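Local atomic coordinates of nonsense-mediated mRNA decay protein 2 (Saccharomyces cerevisiae, PDB entry 4LUN), a protein that takes part in nonsense-mediated decay of mRNAs with premature stop codons, binding Upf1 through its C-terminus, with an N-terminal MIF4G domain built of helical repeats. Residues V155-T158 and L159-E163; L12-R15 and A16-E20; G114-L117 and Q118-N122; Q102-N105 and G106-T109. All coordinates share one frame; numbering follows the deposited sequence.

Contact 1: V155-T158 and L159-E163; sequences VFRT and LDDIE
From Thr-158 the backbone enters a tight turn whose first carbonyl, Thr-158 O, takes the amide of Asp-161 (N to O 3.2 Å), and the chain runs on through a short 3-10 segment at 159-161. The hydroxyl of Thr-158 binds at the start of this turn: OG1 accepts the amide hydrogen of Asp-160 at 3.1 Å, in a nearly straight bond of 171°. That is possible because OG1 stands opposite the backbone N and beside the carbonyl carbon (chi1 173°), where it faces the amides that follow. The same torsion puts CG2 on the other flank, 3.6 Å from Asp-161 OD1. Across the turn, Arg-157 grips Asp-161 side-on with two nitrogens. NE reaches OD1 at 2.9 Å and NH2 reaches OD2 at 3.0 Å, each oxygen being met on its syn side. The guanidinium and carboxylate planes are only 17° apart, so this two-bond salt bridge restrains rotation of both groups. Water 1 adds a further tie, donating to Asp-161 OD1 (2.7 Å) and to Val-155 O while accepting from Arg-157 N. OD1 therefore has two donors, which would probably favour a charged carboxylate. Beyond the turn, Trp-17 of helix 3-17 makes a cation-pi contact with Arg-157 and also touches Asp-161, whereas Asp-160 bends off to a salt bridge with Lys-179. All this belongs to the loop linking helices 130-152 and 182-190 of the MIF4G domain, and the Thr-158 hydroxyl-to-amide bond makes its opening an ST turn.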
loop_
_atom_site.group_PDB
_atom_site.type_symbol
_atom_site.label_atom_id
_atom_site.label_comp_id
_atom_site.label_asym_id
_atom_site.label_seq_id
_atom_site.Cartn_x
_atom_site.Cartn_y
_atom_site.Cartn_z
ATOM N N VAL A 155 -14.235 -4.466 -2.711
ATOM C CA VAL A 155 -14.580 -3.145 -3.227
ATOM C C VAL A 155 -13.675 -2.781 -4.403
ATOM O O VAL A 155 -14.151 -2.459 -5.500
ATOM C CB VAL A 155 -14.473 -2.080 -2.123
ATOM C CG1 VAL A 155 -14.692 -0.685 -2.706
ATOM C CG2 VAL A 155 -15.494 -2.363 -1.034
ATOM N N PHE A 156 -12.369 -2.833 -4.159
ATOM C CA PHE A 156 -11.349 -2.536 -5.162
ATOM C C PHE A 156 -10.792 -3.839 -5.719
ATOM O O PHE A 156 -9.936 -4.449 -5.088
ATOM C CB PHE A 156 -10.178 -1.811 -4.507
ATOM C CG PHE A 156 -10.434 -0.368 -4.162
ATOM C CD1 PHE A 156 -11.550 0.310 -4.624
ATOM C CD2 PHE A 156 -9.511 0.321 -3.385
ATOM C CE1 PHE A 156 -11.753 1.645 -4.303
ATOM C CE2 PHE A 156 -9.703 1.657 -3.059
ATOM C CZ PHE A 156 -10.827 2.324 -3.523
ATOM N N ARG A 157 -11.227 -4.253 -6.903
ATOM C CA ARG A 157 -10.887 -5.586 -7.388
ATOM C C ARG A 157 -9.938 -5.633 -8.568
ATOM O O ARG A 157 -8.985 -6.410 -8.567
ATOM C CB ARG A 157 -12.162 -6.340 -7.783
ATOM C CG ARG A 157 -13.284 -6.197 -6.766
ATOM C CD ARG A 157 -14.486 -7.061 -7.158
ATOM N NE ARG A 157 -15.143 -6.601 -8.381
ATOM C CZ ARG A 157 -16.159 -7.239 -8.953
ATOM N NH1 ARG A 157 -16.631 -8.355 -8.412
ATOM N NH2 ARG A 157 -16.704 -6.772 -10.067
ATOM N N THR A 158 -10.228 -4.842 -9.596
ATOM C CA THR A 158 -9.522 -4.989 -10.863
ATOM C C THR A 158 -9.683 -3.730 -11.702
ATOM O O THR A 158 -10.633 -2.976 -11.519
ATOM C CB THR A 158 -10.067 -6.215 -11.648
ATOM O OG1 THR A 158 -9.480 -6.260 -12.954
ATOM C CG2 THR A 158 -11.583 -6.123 -11.796
ATOM N N LEU A 159 -8.751 -3.493 -12.621
ATOM C CA LEU A 159 -8.899 -2.372 -13.534
ATOM C C LEU A 159 -10.114 -2.574 -14.422
ATOM O O LEU A 159 -10.636 -1.620 -14.985
ATOM C CB LEU A 159 -7.652 -2.204 -14.403
ATOM C CG LEU A 159 -6.374 -1.777 -13.680
ATOM C CD1 LEU A 159 -5.186 -1.829 -14.618
ATOM C CD2 LEU A 159 -6.515 -0.374 -13.089
ATOM N N ASP A 160 -10.568 -3.814 -14.542
ATOM C CA ASP A 160 -11.717 -4.110 -15.395
ATOM C C ASP A 160 -13.030 -3.491 -14.890
ATOM O O ASP A 160 -14.011 -3.420 -15.627
ATOM C CB ASP A 160 -11.884 -5.624 -15.577
ATOM C CG ASP A 160 -10.884 -6.213 -16.556
ATOM O OD1 ASP A 160 -10.227 -5.437 -17.282
ATOM O OD2 ASP A 160 -10.765 -7.460 -16.609
ATOM N N ASP A 161 -13.045 -3.036 -13.640
ATOM C CA ASP A 161 -14.233 -2.432 -13.043
ATOM C C ASP A 161 -14.315 -0.942 -13.329
ATOM O O ASP A 161 -15.347 -0.311 -13.089
ATOM C CB ASP A 161 -14.238 -2.605 -11.522
ATOM C CG ASP A 161 -14.551 -4.021 -11.082
ATOM O OD1 ASP A 161 -14.112 -4.388 -9.974
ATOM O OD2 ASP A 161 -15.238 -4.761 -11.819
ATOM N N ILE A 162 -13.219 -0.365 -13.804
ATOM C CA ILE A 162 -13.186 1.074 -14.039
ATOM C C ILE A 162 -13.780 1.379 -15.409
ATOM O O ILE A 162 -13.475 0.700 -16.389
ATOM C CB ILE A 162 -11.758 1.637 -13.916
ATOM C CG1 ILE A 162 -11.158 1.226 -12.572
ATOM C CG2 ILE A 162 -11.765 3.145 -14.050
ATOM C CD1 ILE A 162 -9.750 1.741 -12.325
ATOM N N GLU A 163 -14.659 2.375 -15.466
ATOM C CA GLU A 163 -15.231 2.799 -16.738
ATOM C C GLU A 163 -14.161 3.455 -17.590
ATOM O O GLU A 163 -13.243 4.084 -17.065
ATOM C CB GLU A 163 -16.369 3.795 -16.523
ATOM C CG GLU A 163 -17.751 3.200 -16.655
ATOM C CD GLU A 163 -18.238 2.595 -15.361
ATOM O OE1 GLU A 163 -18.875 3.328 -14.574
ATOM O OE2 GLU A 163 -17.985 1.393 -15.128
HETATM O O HOH W 1 -12.942 -2.625 -8.311
#

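Contact 2: L12-R15 and A16-E20; sequences LNTR and AWNGE
Arg-15 and Glu-20 meet across a Schellman motif that closes helix 3-17. Its tight part is the backbone: Arg-15 O accepts the amide of Glu-20 (N to O 3.0 Å, 160°), and Gly-19 N turns back to Ala-16 O, also at 3.0 Å. Gly-19 makes this reversal with a positive phi of 98°. One turn earlier, ordinary helical bonds run from Ala-16 N to Leu-12 O and from Trp-17 N to Asn-13 O, on the side of the helix that is buried against the domain. There the Asn-13 amide is held by Val-153 O, Ser-98 and Gln-102, and Trp-17 NE1 gives its hydrogen to Val-155 O. The outer side is looser. Asn-18 is exposed, its amide lying alongside Thr-14 with Asn-18 ND2 3.8 Å from Thr-14 CG2. Glu-20 stretches its chain beyond CG and lays the carboxylate across the bent Arg-15 side chain, the guanidinium and carboxylate planes turned 58° apart. A salt bridge from Arg-15 NH1 to Glu-20 OE2 is modelled, but at 2.5 Å it is too short to rely on in detail. The carboxylate also lies against the Arg-15 chain, with Glu-20 OE1 3.3 Å from the Arg-15 CD methylene.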
loop_
_atom_site.group_PDB
_atom_site.type_symbol
_atom_site.label_atom_id
_atom_site.label_comp_id
_atom_site.label_asym_id
_atom_site.label_seq_id
_atom_site.Cartn_x
_atom_site.Cartn_y
_atom_site.Cartn_z
ATOM N N LEU A 12 -21.541 -9.104 0.230
ATOM C CA LEU A 12 -22.354 -7.933 -0.055
ATOM C C LEU A 12 -21.740 -7.058 -1.144
ATOM O O LEU A 12 -22.437 -6.588 -2.032
ATOM C CB LEU A 12 -22.556 -7.098 1.211
ATOM C CG LEU A 12 -23.431 -7.706 2.306
ATOM C CD1 LEU A 12 -23.343 -6.870 3.571
ATOM C CD2 LEU A 12 -24.876 -7.809 1.845
ATOM N N ASN A 13 -20.431 -6.835 -1.074
ATOM C CA ASN A 13 -19.792 -5.966 -2.047
ATOM C C ASN A 13 -19.766 -6.602 -3.431
ATOM O O ASN A 13 -19.814 -5.911 -4.444
ATOM C CB ASN A 13 -18.385 -5.577 -1.566
ATOM C CG ASN A 13 -18.428 -4.634 -0.377
ATOM O OD1 ASN A 13 -19.378 -3.864 -0.228
ATOM N ND2 ASN A 13 -17.405 -4.686 0.478
ATOM N N THR A 14 -19.695 -7.929 -3.468
ATOM C CA THR A 14 -19.663 -8.641 -4.735
ATOM C C THR A 14 -21.057 -8.578 -5.366
ATOM O O THR A 14 -21.205 -8.366 -6.569
ATOM C CB THR A 14 -19.212 -10.100 -4.546
ATOM O OG1 THR A 14 -17.852 -10.133 -4.072
ATOM C CG2 THR A 14 -19.307 -10.864 -5.863
ATOM N N ARG A 15 -22.083 -8.728 -4.539
ATOM C CA ARG A 15 -23.457 -8.595 -5.026
ATOM C C ARG A 15 -23.730 -7.196 -5.571
ATOM O O ARG A 15 -24.373 -7.042 -6.610
ATOM C CB ARG A 15 -24.460 -8.971 -3.934
ATOM C CG ARG A 15 -24.435 -10.457 -3.606
ATOM C CD ARG A 15 -25.760 -10.940 -3.065
ATOM N NE ARG A 15 -25.991 -10.523 -1.687
ATOM C CZ ARG A 15 -27.090 -9.906 -1.267
ATOM N NH1 ARG A 15 -28.064 -9.622 -2.122
ATOM N NH2 ARG A 15 -27.214 -9.570 0.010
ATOM N N ALA A 16 -23.217 -6.172 -4.890
ATOM C CA ALA A 16 -23.366 -4.804 -5.371
ATOM C C ALA A 16 -22.671 -4.598 -6.716
ATOM O O ALA A 16 -23.223 -3.942 -7.601
ATOM C CB ALA A 16 -22.862 -3.793 -4.334
ATOM N N TRP A 17 -21.473 -5.160 -6.876
ATOM C CA TRP A 17 -20.794 -5.091 -8.160
ATOM C C TRP A 17 -21.644 -5.788 -9.217
ATOM O O TRP A 17 -21.615 -5.417 -10.386
ATOM C CB TRP A 17 -19.404 -5.724 -8.106
ATOM C CG TRP A 17 -18.285 -4.758 -7.766
ATOM C CD1 TRP A 17 -17.413 -4.855 -6.719
ATOM C CD2 TRP A 17 -17.905 -3.575 -8.497
ATOM N NE1 TRP A 17 -16.531 -3.802 -6.740
ATOM C CE2 TRP A 17 -16.804 -3.010 -7.814
ATOM C CE3 TRP A 17 -18.394 -2.945 -9.646
ATOM C CZ2 TRP A 17 -16.185 -1.830 -8.254
ATOM C CZ3 TRP A 17 -17.774 -1.772 -10.076
ATOM C CH2 TRP A 17 -16.682 -1.229 -9.379
ATOM N N ASN A 18 -22.393 -6.801 -8.789
ATOM C CA ASN A 18 -23.201 -7.603 -9.706
ATOM C C ASN A 18 -24.542 -6.942 -10.026
ATOM O O ASN A 18 -25.370 -7.508 -10.745
ATOM C CB ASN A 18 -23.410 -9.015 -9.149
ATOM C CG ASN A 18 -22.184 -9.896 -9.310
ATOM O OD1 ASN A 18 -21.330 -9.647 -10.167
ATOM N ND2 ASN A 18 -22.093 -10.940 -8.490
ATOM N N GLY A 19 -24.751 -5.747 -9.485
ATOM C CA GLY A 19 -25.899 -4.935 -9.835
ATOM C C GLY A 19 -27.059 -5.031 -8.866
ATOM O O GLY A 19 -28.122 -4.459 -9.105
ATOM N N GLU A 20 -26.873 -5.754 -7.769
ATOM C CA GLU A 20 -27.942 -5.869 -6.791
ATOM C C GLU A 20 -28.018 -4.629 -5.919
ATOM O O GLU A 20 -27.030 -3.917 -5.744
ATOM C CB GLU A 20 -27.738 -7.081 -5.897
ATOM C CG GLU A 20 -27.553 -8.384 -6.628
ATOM C CD GLU A 20 -27.636 -9.559 -5.684
ATOM O OE1 GLU A 20 -27.139 -10.650 -6.037
ATOM O OE2 GLU A 20 -28.200 -9.383 -4.583
#

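Contact 3: G114-L117 and Q118-N122; sequences GAFL and QAFEN
Phe-116 and Phe-120 bring their outer ring atoms together, CE2 to CE2 at 4.0 Å, with the ring planes 72° apart and the centroids separated by 6.0 Å. Leu-117 closes on Phe-120 from another direction: its CD2 methyl lies 4.0 Å from the CD2 of that ring. Phe-120 thus meets the two through different atoms, CD2 touching Leu-117 while CE2 and CZ touch Phe-116. The first torsions explain how this happens. Phe-116 swings CG opposite its backbone N (chi1 -170°), whereas Phe-120 carries its own CG beside N (chi1 -60°), and the two rings converge over the turn between them. Behind the side chains, the backbone follows a run of bonds that each span three residues: Gln-118 N to Ala-115 O at 3.2 Å, Ala-119 N to Phe-116 O at 3.0 Å, and Phe-120 N to Leu-117 O at 3.0 Å. The last of these sets the base from which the Phe-120 ring leaves the chain. Ala-119 CB lies 3.2 Å from Phe-116 O and also meets Leu-81 and Asn-143. Further out, Phe-116 lies against Leu-80 and Leu-81 of helix 69-81 and Phe-147 of helix 130-152, while Phe-120 reaches Ile-186 and Ile-190 of helix 182-190. Phe-116, Leu-117 and Phe-120 are buried, and the polar backbone atoms named here are paired within the chain itself; the cohesion between side chains is accordingly dispersive and hydrophobic, with the hydrogen bonds left to shape the backbone as helix 106-116 gives way to the following loop.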
loop_
_atom_site.group_PDB
_atom_site.type_symbol
_atom_site.label_atom_id
_atom_site.label_comp_id
_atom_site.label_asym_id
_atom_site.label_seq_id
_atom_site.Cartn_x
_atom_site.Cartn_y
_atom_site.Cartn_z
ATOM N N GLY A 114 -10.207 4.793 -9.580
ATOM C CA GLY A 114 -9.325 5.407 -10.557
ATOM C C GLY A 114 -8.523 6.552 -9.972
ATOM O O GLY A 114 -7.333 6.698 -10.264
ATOM N N ALA A 115 -9.174 7.362 -9.140
ATOM C CA ALA A 115 -8.505 8.492 -8.503
ATOM C C ALA A 115 -7.571 8.008 -7.404
ATOM O O ALA A 115 -6.468 8.540 -7.229
ATOM C CB ALA A 115 -9.527 9.465 -7.940
ATOM N N PHE A 116 -8.015 7.006 -6.645
ATOM C CA PHE A 116 -7.187 6.494 -5.556
ATOM C C PHE A 116 -5.871 5.885 -6.067
ATOM O O PHE A 116 -4.830 6.033 -5.433
ATOM C CB PHE A 116 -7.959 5.479 -4.699
ATOM C CG PHE A 116 -7.241 5.096 -3.429
ATOM C CD1 PHE A 116 -7.411 5.831 -2.266
ATOM C CD2 PHE A 116 -6.368 4.022 -3.412
ATOM C CE1 PHE A 116 -6.725 5.489 -1.095
ATOM C CE2 PHE A 116 -5.694 3.669 -2.254
ATOM C CZ PHE A 116 -5.867 4.403 -1.095
ATOM N N LEU A 117 -5.912 5.229 -7.223
ATOM C CA LEU A 117 -4.731 4.565 -7.780
ATOM C C LEU A 117 -3.624 5.548 -8.158
ATOM O O LEU A 117 -2.458 5.155 -8.316
ATOM C CB LEU A 117 -5.123 3.708 -8.990
ATOM C CG LEU A 117 -5.883 2.417 -8.674
ATOM C CD1 LEU A 117 -6.498 1.816 -9.951
ATOM C CD2 LEU A 117 -4.927 1.411 -8.014
ATOM N N GLN A 118 -3.991 6.821 -8.319
ATOM C CA GLN A 118 -2.998 7.847 -8.634
ATOM C C GLN A 118 -1.972 7.952 -7.509
ATOM O O GLN A 118 -0.840 8.389 -7.727
ATOM C CB GLN A 118 -3.680 9.196 -8.874
ATOM C CG GLN A 118 -2.744 10.328 -9.276
ATOM C CD GLN A 118 -1.972 10.043 -10.554
ATOM O OE1 GLN A 118 -2.510 9.487 -11.510
ATOM N NE2 GLN A 118 -0.698 10.430 -10.575
ATOM N N ALA A 119 -2.349 7.500 -6.312
ATOM C CA ALA A 119 -1.449 7.549 -5.152
ATOM C C ALA A 119 -0.215 6.663 -5.315
ATOM O O ALA A 119 0.788 6.803 -4.592
ATOM C CB ALA A 119 -2.204 7.159 -3.895
ATOM N N PHE A 120 -0.286 5.742 -6.277
ATOM C CA PHE A 120 0.763 4.769 -6.488
ATOM C C PHE A 120 1.663 5.088 -7.677
ATOM O O PHE A 120 2.635 4.387 -7.921
ATOM C CB PHE A 120 0.138 3.368 -6.642
ATOM C CG PHE A 120 -0.639 2.941 -5.434
ATOM C CD1 PHE A 120 -0.040 2.972 -4.180
ATOM C CD2 PHE A 120 -1.955 2.546 -5.540
ATOM C CE1 PHE A 120 -0.742 2.606 -3.047
ATOM C CE2 PHE A 120 -2.682 2.180 -4.411
ATOM C CZ PHE A 120 -2.067 2.209 -3.158
ATOM N N GLU A 121 1.348 6.149 -8.416
ATOM C CA GLU A 121 2.234 6.551 -9.506
ATOM C C GLU A 121 3.537 7.067 -8.889
ATOM O O GLU A 121 3.511 7.917 -7.993
ATOM C CB GLU A 121 1.557 7.639 -10.352
ATOM C CG GLU A 121 2.392 8.136 -11.550
ATOM C CD GLU A 121 2.334 7.216 -12.765
ATOM O OE1 GLU A 121 1.230 6.747 -13.106
ATOM O OE2 GLU A 121 3.391 6.973 -13.394
ATOM N N ASN A 122 4.667 6.542 -9.348
ATOM C CA ASN A 122 5.959 6.980 -8.822
ATOM C C ASN A 122 6.217 8.427 -9.198
ATOM O O ASN A 122 5.760 8.897 -10.248
ATOM C CB ASN A 122 7.099 6.122 -9.372
ATOM C CG ASN A 122 7.144 4.725 -8.775
ATOM O OD1 ASN A 122 6.556 4.457 -7.721
ATOM N ND2 ASN A 122 7.821 3.822 -9.471
#

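Contact 4: Q102-N105 and G106-T109; sequences QRFN and GRFT
Asn-105 O is gripped by two backbone amides at the start of helix 106-116, Thr-109 N at 3.0 Å in a nearly straight bond (171°) and Phe-108 N, also at 3.0 Å but more bent (144°). The Thr-109 hydroxyl has His-101 ND1 as its partner outside. Asn-105 itself leaves helical geometry with a positive phi, turning the chain between helix 87-104 and helix 106-116. The two phenylalanines that flank this break pack through their CB atoms, Phe-104 to Phe-108 at 3.7 Å. Arg-107, for its part, sends its CG into the position between the backbone N and the carbonyl carbon, and its extended chain then runs back over the end of the preceding helix. The guanidinium passes one face across Phe-104 O, and its NH2 arrives at the edge of the Phe-104 ring, 3.6 Å from CD1, with the two planes turned 80° apart. Arg-107 NE makes a salt bridge to Glu-66, a partner beyond the turn, which helps to fix the guanidinium in this place. Water 2 bridges the break as well, donating to Phe-104 O (3.2 Å) and accepting from Arg-107 N. Further in, Phe-108 lies on Leu-69, Ile-73 and Val-76 of helix 69-81. A one-residue turn with Asn-105 at the N-cap position, its backbone oxygen serving the new helix, thus links two successive helices of the HEAT-repeat-like MIF4G domain.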
loop_
_atom_site.group_PDB
_atom_site.type_symbol
_atom_site.label_atom_id
_atom_site.label_comp_id
_atom_site.label_asym_id
_atom_site.label_seq_id
_atom_site.Cartn_x
_atom_site.Cartn_y
_atom_site.Cartn_z
ATOM N N GLN A 102 -22.149 -0.258 -1.524
ATOM C CA GLN A 102 -23.381 -1.046 -1.529
ATOM C C GLN A 102 -24.578 -0.199 -1.959
ATOM O O GLN A 102 -25.516 -0.707 -2.582
ATOM C CB GLN A 102 -23.612 -1.673 -0.156
ATOM C CG GLN A 102 -22.664 -2.836 0.119
ATOM C CD GLN A 102 -22.558 -3.168 1.579
ATOM O OE1 GLN A 102 -23.450 -2.853 2.362
ATOM N NE2 GLN A 102 -21.451 -3.797 1.965
ATOM N N ARG A 103 -24.536 1.091 -1.638
ATOM C CA ARG A 103 -25.605 2.010 -2.039
ATOM C C ARG A 103 -25.530 2.358 -3.523
ATOM O O ARG A 103 -26.554 2.378 -4.219
ATOM C CB ARG A 103 -25.550 3.305 -1.221
ATOM C CG ARG A 103 -26.291 3.286 0.114
ATOM C CD ARG A 103 -27.815 3.370 -0.047
ATOM N NE ARG A 103 -28.251 4.413 -0.983
ATOM C CZ ARG A 103 -28.584 5.656 -0.639
ATOM N NH1 ARG A 103 -28.534 6.044 0.632
ATOM N NH2 ARG A 103 -28.966 6.521 -1.572
ATOM N N PHE A 104 -24.320 2.623 -4.012
ATOM C CA PHE A 104 -24.153 3.178 -5.358
ATOM C C PHE A 104 -23.421 2.313 -6.390
ATOM O O PHE A 104 -23.407 2.659 -7.572
ATOM C CB PHE A 104 -23.494 4.559 -5.286
ATOM C CG PHE A 104 -24.176 5.501 -4.334
ATOM C CD1 PHE A 104 -25.446 5.990 -4.613
ATOM C CD2 PHE A 104 -23.559 5.888 -3.152
ATOM C CE1 PHE A 104 -26.082 6.848 -3.732
ATOM C CE2 PHE A 104 -24.194 6.743 -2.268
ATOM C CZ PHE A 104 -25.455 7.224 -2.560
ATOM N N ASN A 105 -22.816 1.204 -5.966
ATOM C CA ASN A 105 -22.011 0.391 -6.889
ATOM C C ASN A 105 -20.974 1.218 -7.670
ATOM O O ASN A 105 -20.367 2.137 -7.136
ATOM C CB ASN A 105 -22.915 -0.414 -7.843
ATOM C CG ASN A 105 -22.136 -1.322 -8.787
ATOM O OD1 ASN A 105 -21.304 -2.116 -8.357
ATOM N ND2 ASN A 105 -22.348 -1.142 -10.090
ATOM N N GLY A 106 -20.836 0.904 -8.955
ATOM C CA GLY A 106 -19.732 1.311 -9.789
ATOM C C GLY A 106 -19.707 2.784 -10.077
ATOM O O GLY A 106 -18.636 3.344 -10.241
ATOM N N ARG A 107 -20.872 3.430 -10.132
ATOM C CA ARG A 107 -20.866 4.868 -10.371
ATOM C C ARG A 107 -20.193 5.637 -9.225
ATOM O O ARG A 107 -19.764 6.768 -9.416
ATOM C CB ARG A 107 -22.269 5.408 -10.690
ATOM C CG ARG A 107 -23.303 5.196 -9.610
ATOM C CD ARG A 107 -24.703 5.543 -10.127
ATOM N NE ARG A 107 -25.660 5.653 -9.029
ATOM C CZ ARG A 107 -26.368 4.635 -8.548
ATOM N NH1 ARG A 107 -26.239 3.424 -9.073
ATOM N NH2 ARG A 107 -27.210 4.826 -7.540
ATOM N N PHE A 108 -20.075 5.011 -8.050
ATOM C CA PHE A 108 -19.260 5.561 -6.965
ATOM C C PHE A 108 -17.860 4.950 -6.972
ATOM O O PHE A 108 -16.862 5.666 -6.952
ATOM C CB PHE A 108 -19.917 5.315 -5.604
ATOM C CG PHE A 108 -18.984 5.484 -4.428
ATOM C CD1 PHE A 108 -18.697 6.742 -3.925
ATOM C CD2 PHE A 108 -18.408 4.377 -3.815
ATOM C CE1 PHE A 108 -17.846 6.897 -2.843
ATOM C CE2 PHE A 108 -17.557 4.524 -2.730
ATOM C CZ PHE A 108 -17.273 5.787 -2.245
ATOM N N THR A 109 -17.795 3.623 -6.997
ATOM C CA THR A 109 -16.513 2.921 -6.819
ATOM C C THR A 109 -15.537 3.065 -7.984
ATOM O O THR A 109 -14.318 3.180 -7.773
ATOM C CB THR A 109 -16.743 1.435 -6.459
ATOM O OG1 THR A 109 -17.692 1.367 -5.384
ATOM C CG2 THR A 109 -15.442 0.769 -6.026
HETATM O O HOH W 2 -23.727 1.931 -10.705
#

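Contacts 4 and 3 lie on helix 106-116, one where it starts and the other where it runs into the next loop, about 19 Å apart between centres; they do not touch. Contact 3, nearest the centre of the chain, relies on rings and methyls, whereas contact 1, at the surface, relies on charge and water. Contacts 2, 3 and 4 are all partly buried; 2 and 4 mix backbone turns with arginine side chains at their outer sides. Helix 3-17 joins three of the sites: Trp-17 of contact 2 packs on Asp-161 of contact 1 and on Thr-109 of contact 4. Contact 1 also meets contact 3, where Leu-159 and Ile-162 pack on Leu-117.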